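Long-range contacts in ORF14 (Streptomyces clavuligerus, PDB 2WPX), which binds acetyl-CoA as a tandem GCN5-related N-acetyltransferase of the clavulanic acid biosynthesis pathway and is probably an acyltransferase: residues A[174-179]-A[281-286]; A[181-186]-A[239-244]; A[189-194]-A[220-225]; A[195-200]-A[246-251]; A[234-239]-A[290-295]. One frame throughout, in Å; residues are numbered along the deposited sequence.

Interaction 1. Residues A[174-179]-A[281-286]; sequences PAVPAG and GTLLKL
Pro-174, Val-176 and Pro-177 make an apolar contact with Leu-283 and Leu-286, laying the loop that leads into strand 180-185 against the first turns of helix 280-295. No hydrogen bond crosses the contact; shape and hydrophobicity do the work. Leu-283 is at the centre of the contact. Its CG stands anti to the backbone N (chi1 163°), and from there the two methyls diverge to separate parts of the loop. Leu-283 CD1 meets the backbone of Pro-174, 3.3 Å from the Pro-174 O atom, while Leu-283 CD2 meets the ring at Pro-177 CD, 4.2 Å away. Val-176 adds a looser flank, its CG1 4.4 Å from Leu-283 CD2. One helical turn on, Leu-286 crosses the Pro-174 ring at about a right angle, and its CD1 comes within 3.9 Å of Pro-174 CD. Prolines suit this loop because their rings restrict the backbone and offer compact apolar surfaces, and a branched leucine can serve two of them at once. By chain order this helix is consistent with the third helix of a GNAT fold, the counterpart in the second domain of helix 101-115. On its other sides, Lys-285 runs onto helix 311-319, Leu-284 packs on Thr-238 and Ala-240 of strand 234-242, and Leu-283 also touches Leu-182 of strand 180-185.

Interaction 2. Residues A[181-186]-A[239-244]; sequences SLVTWG and GAVHDA
Ser-181, Val-183 and Val-241 project from one face of an antiparallel pair of strands, while Leu-182 and Ala-240 project from the other. On the first face the two valines approach at their branch tips, Val-183 CG1 lying 4.4 Å from Val-241 CG2. The same CG1 lies at the edge of the Trp-185 indole, in its plane. Gly-239 suits the position between them: as it has no side chain, Val-183 CG1 comes to 3.9 Å from Gly-239 CA and the indole lies close to the glycine backbone. Beneath the side chains, strands 180-185 and 234-242 pair as the first and second strands of a GNAT domain, with 180-185 outermost within the chain. Ser-181 and Val-241 form a hydrogen-bonded pair, Ser-181 N to Val-241 O at 2.9 Å and Val-241 N to Ser-181 O at 2.8 Å; Val-183 and Gly-239 form the next. Between them Leu-182 and Ala-240 are a non-hydrogen-bonded pair, and Leu-182 CD2 reaches 4.4 Å from Ala-240 CB before packing on helix 280-295. Where the pairing ends, Ser-181 holds OG between its backbone N and carbonyl carbon (chi1 45°) and donates to Asp-243 OD2 at 2.9 Å. It meets the carboxylate on the syn side, a short polar tie suited to a strand end near solvent.

Interaction 3. Residues A[189-194]-A[220-225]; sequences TPDEYA and YARQFE
Arg-222 reaches across from the start of helix 222-230 to Thr-189, its chain bent twice on the way. Beyond CB it turns at the CB-CG bond (chi2 66°) and again at CG-CD, which carries the guanidinium out toward Thr-189 and beside the carboxylate of Glu-225. Arg-222 NE donates to Glu-225 OE2 at 3.1 Å, and Arg-222 NH2 to the same oxygen at 3.0 Å, a side-on salt bridge that limits rotation of the group. One face of the guanidinium has Tyr-220 CE2 above it, toward the rim. Across the contact, Arg-222 NH2 also donates to Thr-189 O at 2.7 Å, in the guanidinium plane and on a carbonyl lone pair, whereas NH1 lies 3.9 Å from Ala-194 CB. A long salt bridge to Asp-191 OD1 adds charge attraction alone, since that oxygen lies well out of the plane. Glu-225 OE1, meanwhile, takes Thr-189 N at 2.8 Å and Tyr-220 OH at 2.7 Å from opposite faces of the carboxylate. The bonds to Thr-189, with the salt-bridge network of Asp-191, Arg-222 and Glu-225, tie the loop leading into helix 191-199 to the start of helix 222-230, the two helices between the first and second strands of a GNAT fold.

Interaction 4. Residues A[195-200]-A[246-251]; sequences VPVSEL and GALAGY
Val-195 O, one residue before the Pro-196 that packs on Leu-248, is gripped by two donors: Ser-198 OG at 2.8 Å and the backbone N of Glu-199 at 2.9 Å from Val-195 O. Pro-196 has no N-H to offer, and the helix kinks there, but its ring carbons are well suited to a buried side: Pro-196 CB meets Leu-248 CB at 3.8 Å. Val-197, next along, serves two neighbours with its branches. CG1 stands anti to the backbone N (chi1 155°) and lies near the hydroxyl end of Tyr-251. Val-197 CG2 sits over the centre of the Tyr-251 ring, 4.0 Å from the ring centroid and 12° off its normal, a CH-pi contact, and touches Leu-248 CD2 at 3.7 Å. Helix 191-199, the first helix of this GNAT domain, thus lies against strand 247-256, their local axes 52° apart. The strand carries a classic beta bulge in which Ala-249 and Gly-250 both face Ala-240 of strand 234-242. Leu-200 closes the far end, where its CD2 lies 3.9 Å from Gly-250 CA and also packs against Leu-248 and the Tyr-251 ring, approaching the latter obliquely. At the outer margin a water accepts from Leu-248 N at 3.1 Å and donates weakly to Glu-199 OE1, a polar link suited to the exposed carboxylate. Farther along the helix flank, Val-197 touches Tyr-220 and Ser-198 touches Thr-218.

Interaction 5. Residues A[234-239]-A[290-295]; sequences RAYHTG and EYVLRH
An aromatic cluster of Tyr-236, Tyr-291 and His-295 joins the second strand of the GNAT domain, 234-242, to the last turns of helix 280-295 packed across it. Its core is a T-shaped pair: the edge of Tyr-236 points at the face of Tyr-291, with ring centroids 5.3 Å apart and planes at 81°. Tyr-236 CD2 makes the approach, 3.8 Å from Tyr-291 CE2 and nearer the rim of that ring than its centre. Tyr-291 is in position because its CG lies anti to the backbone N (chi1 171°), which sends the ring up toward the strand, where CE2 also comes within 3.6 Å of His-237 O. Val-292 approaches Tyr-236 from another side. Val-292 CG2 touches Tyr-236 CB at 3.7 Å, and its CA lies over one face of the phenol ring. A beta-branched residue fits here, since its methyl branching close to the helix backbone brings CG2 against the base of the ring. At the outer end His-295 CB lies 3.5 Å from Tyr-236 OH, and the imidazole meets the phenol ring obliquely. Tyrosine rather than a wholly apolar ring suits the place because its hydroxyl hydrogen-bonds to Glu-296, the residue after His-295. Nearby, Thr-238 OG1 pairs with Asn-288 of the same helix, Tyr-291 also touches Thr-184 of strand 180-185, and Val-292 packs on Val-254 of strand 247-256.

How the interactions relate
From the N terminus, interaction 1 opens first at 174-179 and closes its loop on helix 280-295, enclosing interactions 2, 3 and 4. Interaction 2 closes a smaller loop by pairing strands 180-185 and 234-242; interaction 3, joining the two intervening helices, nests inside it. Interaction 4 starts on helix 191-199, within both loops, and runs to strand 247-256, so it crosses interactions 2 and 3. Interaction 5 opens after interaction 3 has closed, crosses interactions 1, 2 and 4, and shares Gly-239 with interaction 2. Together they set helix 280-295 and helix 191-199 against the strands of the second GNAT domain.

Interaction 1. Residues A[174-179]-A[281-286]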
# COMPACT_ATOMS: atom_id res chain seq x y z
N PRO A 174 22.71 -11.08 11.38
CA PRO A 174 23.95 -10.42 11.79
C PRO A 174 23.85 -10.04 13.28
O PRO A 174 22.72 -9.94 13.84
CB PRO A 174 23.94 -9.12 10.96
CG PRO A 174 22.85 -9.34 9.93
CD PRO A 174 21.86 -10.20 10.57
N ALA A 175 25.03 -9.81 13.89
CA ALA A 175 25.15 -9.41 15.30
C ALA A 175 24.58 -8.01 15.51
O ALA A 175 24.67 -7.15 14.63
CB ALA A 175 26.61 -9.44 15.72
N VAL A 176 23.97 -7.81 16.65
CA VAL A 176 23.57 -6.50 17.13
C VAL A 176 24.78 -5.69 17.59
O VAL A 176 25.60 -6.13 18.38
CB VAL A 176 22.56 -6.67 18.31
CG1 VAL A 176 21.88 -5.37 18.69
CG2 VAL A 176 21.52 -7.78 17.95
N PRO A 177 24.92 -4.48 17.05
CA PRO A 177 26.05 -3.63 17.41
C PRO A 177 26.04 -3.26 18.89
O PRO A 177 24.96 -3.12 19.48
CB PRO A 177 25.84 -2.37 16.55
CG PRO A 177 24.53 -2.52 15.86
CD PRO A 177 24.18 -4.00 15.88
N ALA A 178 27.23 -3.07 19.47
CA ALA A 178 27.39 -2.71 20.87
C ALA A 178 26.62 -1.44 21.11
O ALA A 178 26.59 -0.55 20.27
CB ALA A 178 28.86 -2.52 21.20
N GLY A 179 25.98 -1.35 22.26
CA GLY A 179 25.13 -0.20 22.55
C GLY A 179 23.67 -0.42 22.18
O GLY A 179 22.80 0.39 22.59
N GLY A 281 19.45 -1.01 9.29
CA GLY A 281 18.39 -1.41 8.34
C GLY A 281 18.48 -2.85 7.86
O GLY A 281 17.47 -3.55 7.73
N THR A 282 19.71 -3.30 7.55
CA THR A 282 19.92 -4.71 7.27
C THR A 282 19.60 -5.58 8.48
O THR A 282 18.94 -6.58 8.36
CB THR A 282 21.35 -4.95 6.76
OG1 THR A 282 21.53 -4.20 5.55
CG2 THR A 282 21.55 -6.42 6.44
N LEU A 283 20.05 -5.19 9.66
CA LEU A 283 19.84 -6.04 10.81
C LEU A 283 18.35 -6.15 11.08
O LEU A 283 17.83 -7.22 11.28
CB LEU A 283 20.52 -5.46 12.05
CG LEU A 283 20.01 -6.05 13.37
CD1 LEU A 283 20.52 -7.46 13.55
CD2 LEU A 283 20.43 -5.16 14.52
N LEU A 284 17.67 -5.01 11.08
CA LEU A 284 16.24 -4.94 11.28
C LEU A 284 15.42 -5.80 10.25
O LEU A 284 14.57 -6.58 10.65
CB LEU A 284 15.79 -3.47 11.33
CG LEU A 284 16.10 -2.76 12.66
CD1 LEU A 284 15.67 -1.31 12.58
CD2 LEU A 284 15.43 -3.43 13.89
N LYS A 285 15.69 -5.69 8.96
CA LYS A 285 14.90 -6.48 7.99
C LYS A 285 15.09 -7.97 8.15
O LYS A 285 14.12 -8.73 8.05
CB LYS A 285 15.17 -6.09 6.54
CG LYS A 285 14.70 -4.73 6.21
CD LYS A 285 15.25 -4.40 4.85
CE LYS A 285 14.25 -3.59 4.04
NZ LYS A 285 14.49 -2.23 4.46
N LEU A 286 16.34 -8.37 8.43
CA LEU A 286 16.64 -9.78 8.55
C LEU A 286 16.10 -10.33 9.84
O LEU A 286 15.53 -11.42 9.84
CB LEU A 286 18.13 -10.05 8.45
CG LEU A 286 18.61 -10.01 7.01
CD1 LEU A 286 20.11 -9.98 7.11
CD2 LEU A 286 18.16 -11.24 6.24

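Interaction 2. Residues A[181-186]-A[239-244]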
# COMPACT_ATOMS: atom_id res chain seq x y z
N SER A 181 19.94 -2.92 21.47
CA SER A 181 19.26 -4.21 21.58
C SER A 181 18.03 -4.32 20.71
O SER A 181 17.33 -3.34 20.47
CB SER A 181 18.96 -4.57 23.02
OG SER A 181 18.44 -3.44 23.63
N LEU A 182 17.76 -5.53 20.26
CA LEU A 182 16.62 -5.81 19.41
C LEU A 182 15.39 -6.01 20.25
O LEU A 182 15.45 -6.73 21.23
CB LEU A 182 16.89 -7.11 18.69
CG LEU A 182 17.87 -6.78 17.59
CD1 LEU A 182 17.91 -7.97 16.66
CD2 LEU A 182 17.38 -5.56 16.81
N VAL A 183 14.29 -5.36 19.89
CA VAL A 183 12.96 -5.72 20.46
C VAL A 183 11.95 -6.09 19.32
O VAL A 183 12.08 -5.63 18.16
CB VAL A 183 12.40 -4.54 21.34
CG1 VAL A 183 12.03 -3.33 20.45
CG2 VAL A 183 11.19 -4.95 22.18
N THR A 184 10.95 -6.92 19.65
CA THR A 184 9.92 -7.35 18.67
C THR A 184 8.56 -7.19 19.30
O THR A 184 8.40 -7.31 20.52
CB THR A 184 10.06 -8.85 18.25
OG1 THR A 184 9.87 -9.70 19.41
CG2 THR A 184 11.42 -9.11 17.63
N TRP A 185 7.56 -6.94 18.46
CA TRP A 185 6.16 -6.96 18.91
C TRP A 185 5.21 -7.21 17.71
O TRP A 185 5.60 -6.97 16.55
CB TRP A 185 5.83 -5.65 19.60
CG TRP A 185 5.84 -4.46 18.74
CD1 TRP A 185 4.84 -4.04 17.92
CD2 TRP A 185 6.88 -3.48 18.61
NE1 TRP A 185 5.16 -2.86 17.32
CE2 TRP A 185 6.41 -2.49 17.72
CE3 TRP A 185 8.15 -3.34 19.18
CZ2 TRP A 185 7.17 -1.39 17.36
CZ3 TRP A 185 8.90 -2.24 18.83
CH2 TRP A 185 8.41 -1.28 17.92
N GLY A 186 4.00 -7.68 18.02
CA GLY A 186 3.04 -8.16 17.03
C GLY A 186 2.23 -7.02 16.45
O GLY A 186 2.79 -5.94 16.09
N GLY A 239 12.33 -3.72 16.49
CA GLY A 239 12.86 -2.39 16.77
C GLY A 239 14.26 -2.45 17.35
O GLY A 239 14.68 -3.45 17.93
N ALA A 240 15.03 -1.40 17.13
CA ALA A 240 16.36 -1.38 17.70
C ALA A 240 16.40 -0.28 18.72
O ALA A 240 16.04 0.86 18.41
CB ALA A 240 17.40 -1.16 16.65
N VAL A 241 16.81 -0.62 19.94
CA VAL A 241 16.90 0.41 20.97
C VAL A 241 18.33 0.77 21.25
O VAL A 241 19.15 -0.11 21.36
CB VAL A 241 16.19 0.01 22.30
CG1 VAL A 241 16.43 1.11 23.35
CG2 VAL A 241 14.68 -0.18 22.08
N HIS A 242 18.62 2.05 21.38
CA HIS A 242 19.94 2.50 21.82
C HIS A 242 20.03 2.59 23.34
O HIS A 242 19.52 3.54 23.94
CB HIS A 242 20.34 3.81 21.13
CG HIS A 242 21.73 4.28 21.47
ND1 HIS A 242 21.98 5.42 22.23
CD2 HIS A 242 22.96 3.79 21.14
CE1 HIS A 242 23.29 5.60 22.34
NE2 HIS A 242 23.90 4.61 21.72
N ASP A 243 20.71 1.61 23.97
CA ASP A 243 20.66 1.49 25.45
C ASP A 243 21.03 2.78 26.20
O ASP A 243 20.39 3.13 27.20
CB ASP A 243 21.47 0.31 26.00
CG ASP A 243 21.19 -1.04 25.26
OD1 ASP A 243 22.13 -1.88 25.24
OD2 ASP A 243 20.09 -1.30 24.72
N ALA A 244 22.05 3.48 25.75
CA ALA A 244 22.54 4.57 26.58
C ALA A 244 21.51 5.70 26.71
O ALA A 244 21.50 6.39 27.72
CB ALA A 244 23.91 5.13 26.06

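Interaction 3. Residues A[189-194]-A[220-225]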
# COMPACT_ATOMS: atom_id res chain seq x y z
N THR A 189 1.22 -2.14 18.83
CA THR A 189 2.47 -1.56 19.36
C THR A 189 2.42 -1.24 20.87
O THR A 189 1.58 -0.52 21.33
CB THR A 189 2.94 -0.33 18.51
OG1 THR A 189 4.16 0.22 19.03
CG2 THR A 189 1.94 0.71 18.58
N PRO A 190 3.32 -1.83 21.65
CA PRO A 190 3.31 -1.45 23.09
C PRO A 190 3.35 0.10 23.27
O PRO A 190 4.04 0.78 22.55
CB PRO A 190 4.57 -2.13 23.63
CG PRO A 190 4.74 -3.33 22.66
CD PRO A 190 4.46 -2.68 21.31
N ASP A 191 2.56 0.63 24.20
CA ASP A 191 2.61 2.05 24.57
C ASP A 191 4.05 2.60 24.60
O ASP A 191 4.30 3.70 24.13
CB ASP A 191 1.98 2.26 25.95
CG ASP A 191 0.49 1.88 26.00
OD1 ASP A 191 -0.02 1.24 25.04
OD2 ASP A 191 -0.17 2.19 27.02
N GLU A 192 4.98 1.83 25.15
CA GLU A 192 6.35 2.22 25.30
C GLU A 192 6.99 2.73 24.00
O GLU A 192 7.83 3.64 24.05
CB GLU A 192 7.11 1.00 25.80
CG GLU A 192 8.55 1.21 26.08
CD GLU A 192 9.17 0.03 26.82
OE1 GLU A 192 10.33 0.13 27.27
OE2 GLU A 192 8.50 -1.02 26.96
N TYR A 193 6.61 2.12 22.87
CA TYR A 193 7.25 2.42 21.59
C TYR A 193 6.46 3.23 20.60
O TYR A 193 6.98 3.51 19.52
CB TYR A 193 7.74 1.19 20.86
CG TYR A 193 8.64 0.35 21.68
CD1 TYR A 193 8.25 -0.90 22.08
CD2 TYR A 193 9.84 0.82 22.09
CE1 TYR A 193 9.05 -1.68 22.86
CE2 TYR A 193 10.64 0.05 22.89
CZ TYR A 193 10.23 -1.20 23.26
OH TYR A 193 11.02 -2.01 24.02
N ALA A 194 5.27 3.63 20.99
CA ALA A 194 4.37 4.35 20.14
C ALA A 194 4.88 5.74 19.84
O ALA A 194 5.05 6.14 18.66
CB ALA A 194 2.92 4.41 20.80
N TYR A 220 1.23 8.61 16.87
CA TYR A 220 0.99 7.27 16.49
C TYR A 220 -0.54 7.17 16.41
O TYR A 220 -1.23 7.66 17.32
CB TYR A 220 1.58 6.31 17.54
CG TYR A 220 1.58 4.87 17.07
CD1 TYR A 220 2.65 4.36 16.35
CD2 TYR A 220 0.49 4.04 17.32
CE1 TYR A 220 2.63 3.08 15.86
CE2 TYR A 220 0.48 2.73 16.89
CZ TYR A 220 1.56 2.26 16.15
OH TYR A 220 1.55 0.97 15.71
N ALA A 221 -1.06 6.61 15.33
CA ALA A 221 -2.49 6.56 15.10
C ALA A 221 -2.97 5.14 15.25
O ALA A 221 -2.81 4.33 14.38
CB ALA A 221 -2.81 7.08 13.74
N ARG A 222 -3.58 4.88 16.39
CA ARG A 222 -4.12 3.62 16.74
C ARG A 222 -5.15 3.13 15.74
O ARG A 222 -5.44 1.96 15.66
CB ARG A 222 -4.78 3.78 18.09
CG ARG A 222 -4.16 3.05 19.21
CD ARG A 222 -2.79 3.40 19.71
NE ARG A 222 -2.18 2.10 19.81
CZ ARG A 222 -1.11 1.73 20.50
NH1 ARG A 222 -0.43 2.53 21.31
NH2 ARG A 222 -0.74 0.46 20.38
N GLN A 223 -5.73 4.06 14.99
CA GLN A 223 -6.76 3.71 14.05
C GLN A 223 -6.18 2.92 12.87
O GLN A 223 -6.89 2.13 12.26
CB GLN A 223 -7.51 4.96 13.58
CG GLN A 223 -8.82 4.63 12.95
CD GLN A 223 -9.67 5.85 12.58
OE1 GLN A 223 -9.51 6.93 13.13
NE2 GLN A 223 -10.58 5.65 11.66
N PHE A 224 -4.91 3.15 12.56
CA PHE A 224 -4.19 2.33 11.61
C PHE A 224 -4.21 0.87 12.05
O PHE A 224 -4.57 -0.01 11.27
CB PHE A 224 -2.75 2.80 11.45
CG PHE A 224 -2.59 3.94 10.54
CD1 PHE A 224 -2.98 3.84 9.21
CD2 PHE A 224 -2.00 5.14 10.98
CE1 PHE A 224 -2.83 4.95 8.33
CE2 PHE A 224 -1.82 6.21 10.12
CZ PHE A 224 -2.25 6.12 8.80
N GLU A 225 -3.83 0.63 13.30
CA GLU A 225 -3.89 -0.70 13.87
C GLU A 225 -5.31 -1.28 13.84
O GLU A 225 -5.47 -2.42 13.49
CB GLU A 225 -3.38 -0.72 15.32
CG GLU A 225 -1.96 -0.29 15.46
CD GLU A 225 -1.41 -0.42 16.86
OE1 GLU A 225 -0.21 -0.64 16.96
OE2 GLU A 225 -2.18 -0.29 17.86

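Interaction 4. Residues A[195-200]-A[246-251]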
# COMPACT_ATOMS: atom_id res chain seq x y z
N VAL A 195 5.14 6.53 20.90
CA VAL A 195 5.65 7.88 20.63
C VAL A 195 7.06 7.85 19.95
O VAL A 195 7.31 8.60 19.03
CB VAL A 195 5.58 8.82 21.86
CG1 VAL A 195 6.30 10.13 21.60
CG2 VAL A 195 4.12 9.11 22.19
N PRO A 196 7.95 6.94 20.39
CA PRO A 196 9.26 6.83 19.74
C PRO A 196 9.15 6.46 18.25
O PRO A 196 9.93 6.97 17.44
CB PRO A 196 9.95 5.72 20.55
CG PRO A 196 9.37 5.91 21.98
CD PRO A 196 7.93 6.34 21.74
N VAL A 197 8.22 5.58 17.90
CA VAL A 197 7.93 5.28 16.54
C VAL A 197 7.49 6.54 15.78
O VAL A 197 7.84 6.74 14.59
CB VAL A 197 6.83 4.16 16.40
CG1 VAL A 197 6.09 4.26 15.06
CG2 VAL A 197 7.45 2.79 16.52
N SER A 198 6.70 7.39 16.41
CA SER A 198 6.22 8.49 15.64
C SER A 198 7.31 9.55 15.49
O SER A 198 7.31 10.28 14.50
CB SER A 198 4.95 9.06 16.25
OG SER A 198 5.30 9.75 17.42
N GLU A 199 8.23 9.66 16.45
CA GLU A 199 9.27 10.66 16.34
C GLU A 199 10.37 10.18 15.37
O GLU A 199 11.29 10.92 15.02
CB GLU A 199 9.79 11.13 17.73
CG GLU A 199 10.17 10.02 18.73
CD GLU A 199 10.31 10.49 20.21
OE1 GLU A 199 10.30 9.63 21.13
OE2 GLU A 199 10.44 11.71 20.47
N LEU A 200 10.26 8.93 14.94
CA LEU A 200 11.13 8.47 13.87
C LEU A 200 10.53 8.85 12.51
O LEU A 200 10.55 8.02 11.61
CB LEU A 200 11.34 6.95 13.94
CG LEU A 200 12.64 6.28 14.41
CD1 LEU A 200 13.05 6.73 15.79
CD2 LEU A 200 12.44 4.79 14.38
N GLY A 246 18.09 5.21 25.52
CA GLY A 246 16.74 4.61 25.21
C GLY A 246 15.95 5.08 23.98
O GLY A 246 14.78 4.78 23.83
N ALA A 247 16.54 5.86 23.10
CA ALA A 247 15.82 6.21 21.91
C ALA A 247 15.67 4.95 21.07
O ALA A 247 16.58 4.08 21.00
CB ALA A 247 16.60 7.29 21.10
N LEU A 248 14.53 4.89 20.39
CA LEU A 248 14.28 3.90 19.36
C LEU A 248 15.05 4.29 18.12
O LEU A 248 14.68 5.20 17.42
CB LEU A 248 12.80 3.78 19.06
CG LEU A 248 12.42 2.76 18.01
CD1 LEU A 248 12.49 1.45 18.65
CD2 LEU A 248 10.98 3.11 17.65
N ALA A 249 16.15 3.58 17.89
CA ALA A 249 17.12 3.91 16.88
C ALA A 249 16.62 3.45 15.50
O ALA A 249 17.07 3.93 14.45
CB ALA A 249 18.47 3.25 17.25
N GLY A 250 15.66 2.53 15.51
CA GLY A 250 15.16 1.99 14.27
C GLY A 250 14.02 1.01 14.44
O GLY A 250 13.83 0.41 15.53
N TYR A 251 13.26 0.84 13.36
CA TYR A 251 12.31 -0.22 13.34
C TYR A 251 11.75 -0.52 11.96
O TYR A 251 12.02 0.17 10.99
CB TYR A 251 11.21 0.08 14.34
CG TYR A 251 9.98 0.59 13.73
CD1 TYR A 251 9.98 1.72 12.97
CD2 TYR A 251 8.79 -0.07 13.94
CE1 TYR A 251 8.81 2.17 12.39
CE2 TYR A 251 7.64 0.38 13.39
CZ TYR A 251 7.65 1.48 12.61
OH TYR A 251 6.47 1.91 12.07
O HOH W 1 12.81 7.41 20.52

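Interaction 5. Residues A[234-239]-A[290-295]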
# COMPACT_ATOMS: atom_id res chain seq x y z
N ARG A 234 -2.51 -8.98 10.06
CA ARG A 234 -1.66 -9.22 11.19
C ARG A 234 -0.32 -8.51 10.91
O ARG A 234 0.12 -8.45 9.75
CB ARG A 234 -1.34 -10.71 11.10
CG ARG A 234 -1.33 -11.45 12.28
CD ARG A 234 -1.95 -12.82 12.00
NE ARG A 234 -1.35 -13.76 11.05
CZ ARG A 234 -2.05 -14.40 10.09
NH1 ARG A 234 -3.34 -14.11 9.86
NH2 ARG A 234 -1.49 -15.32 9.32
N ALA A 235 0.42 -8.09 11.94
CA ALA A 235 1.69 -7.42 11.66
C ALA A 235 2.84 -7.90 12.54
O ALA A 235 2.61 -8.51 13.59
CB ALA A 235 1.53 -5.89 11.74
N TYR A 236 4.07 -7.68 12.08
CA TYR A 236 5.24 -8.17 12.81
C TYR A 236 6.28 -7.05 12.88
O TYR A 236 6.64 -6.46 11.83
CB TYR A 236 5.84 -9.42 12.14
CG TYR A 236 4.97 -10.63 12.18
CD1 TYR A 236 3.94 -10.83 11.21
CD2 TYR A 236 5.14 -11.60 13.16
CE1 TYR A 236 3.14 -11.95 11.24
CE2 TYR A 236 4.32 -12.73 13.18
CZ TYR A 236 3.34 -12.88 12.23
OH TYR A 236 2.56 -13.97 12.23
N HIS A 237 6.74 -6.73 14.09
CA HIS A 237 7.65 -5.59 14.29
C HIS A 237 8.95 -5.98 14.99
O HIS A 237 8.94 -6.78 15.91
CB HIS A 237 6.99 -4.49 15.11
CG HIS A 237 5.72 -4.00 14.52
ND1 HIS A 237 4.51 -4.62 14.73
CD2 HIS A 237 5.47 -2.95 13.69
CE1 HIS A 237 3.56 -3.96 14.09
NE2 HIS A 237 4.11 -2.93 13.47
N THR A 238 10.06 -5.45 14.50
CA THR A 238 11.34 -5.49 15.18
C THR A 238 11.84 -4.05 15.31
O THR A 238 11.73 -3.25 14.39
CB THR A 238 12.36 -6.29 14.39
OG1 THR A 238 11.87 -7.63 14.24
CG2 THR A 238 13.74 -6.28 15.13
N GLY A 239 12.33 -3.72 16.49
CA GLY A 239 12.86 -2.39 16.77
C GLY A 239 14.26 -2.45 17.35
O GLY A 239 14.68 -3.45 17.93
N GLU A 290 12.99 -13.08 10.00
CA GLU A 290 13.10 -14.34 10.66
C GLU A 290 11.91 -14.51 11.61
O GLU A 290 11.42 -15.63 11.83
CB GLU A 290 14.39 -14.40 11.44
CG GLU A 290 14.65 -15.72 12.10
CD GLU A 290 15.85 -15.62 13.05
OE1 GLU A 290 15.91 -14.71 13.89
OE2 GLU A 290 16.76 -16.43 12.93
N TYR A 291 11.52 -13.39 12.21
CA TYR A 291 10.47 -13.34 13.17
C TYR A 291 9.12 -13.68 12.46
O TYR A 291 8.37 -14.52 12.92
CB TYR A 291 10.51 -11.98 13.87
CG TYR A 291 9.33 -11.71 14.76
CD1 TYR A 291 8.76 -12.70 15.54
CD2 TYR A 291 8.75 -10.46 14.80
CE1 TYR A 291 7.66 -12.42 16.38
CE2 TYR A 291 7.70 -10.18 15.61
CZ TYR A 291 7.15 -11.15 16.39
OH TYR A 291 6.08 -10.83 17.17
N VAL A 292 8.87 -13.11 11.29
CA VAL A 292 7.74 -13.55 10.41
C VAL A 292 7.72 -15.06 10.07
O VAL A 292 6.72 -15.76 10.33
CB VAL A 292 7.72 -12.73 9.12
CG1 VAL A 292 6.67 -13.23 8.10
CG2 VAL A 292 7.48 -11.31 9.48
N LEU A 293 8.82 -15.56 9.52
CA LEU A 293 8.89 -16.94 9.01
C LEU A 293 8.69 -17.97 10.11
O LEU A 293 8.27 -19.09 9.84
CB LEU A 293 10.24 -17.20 8.33
CG LEU A 293 10.30 -16.96 6.83
CD1 LEU A 293 9.31 -15.94 6.45
CD2 LEU A 293 11.70 -16.63 6.25
N ARG A 294 9.02 -17.64 11.35
CA ARG A 294 8.84 -18.64 12.35
C ARG A 294 7.39 -18.68 12.82
O ARG A 294 6.97 -19.63 13.46
CB ARG A 294 9.88 -18.55 13.49
CG ARG A 294 9.63 -17.47 14.51
CD ARG A 294 10.17 -17.87 15.92
NE ARG A 294 11.61 -18.07 15.92
CZ ARG A 294 12.49 -17.14 15.56
NH1 ARG A 294 12.07 -15.94 15.17
NH2 ARG A 294 13.78 -17.42 15.59
N HIS A 295 6.60 -17.68 12.43
CA HIS A 295 5.16 -17.69 12.68
C HIS A 295 4.28 -17.93 11.41
O HIS A 295 3.11 -18.27 11.50
CB HIS A 295 4.79 -16.37 13.36
CG HIS A 295 5.42 -16.22 14.70
ND1 HIS A 295 4.84 -16.70 15.85
CD2 HIS A 295 6.61 -15.67 15.07
CE1 HIS A 295 5.64 -16.45 16.88
NE2 HIS A 295 6.71 -15.82 16.43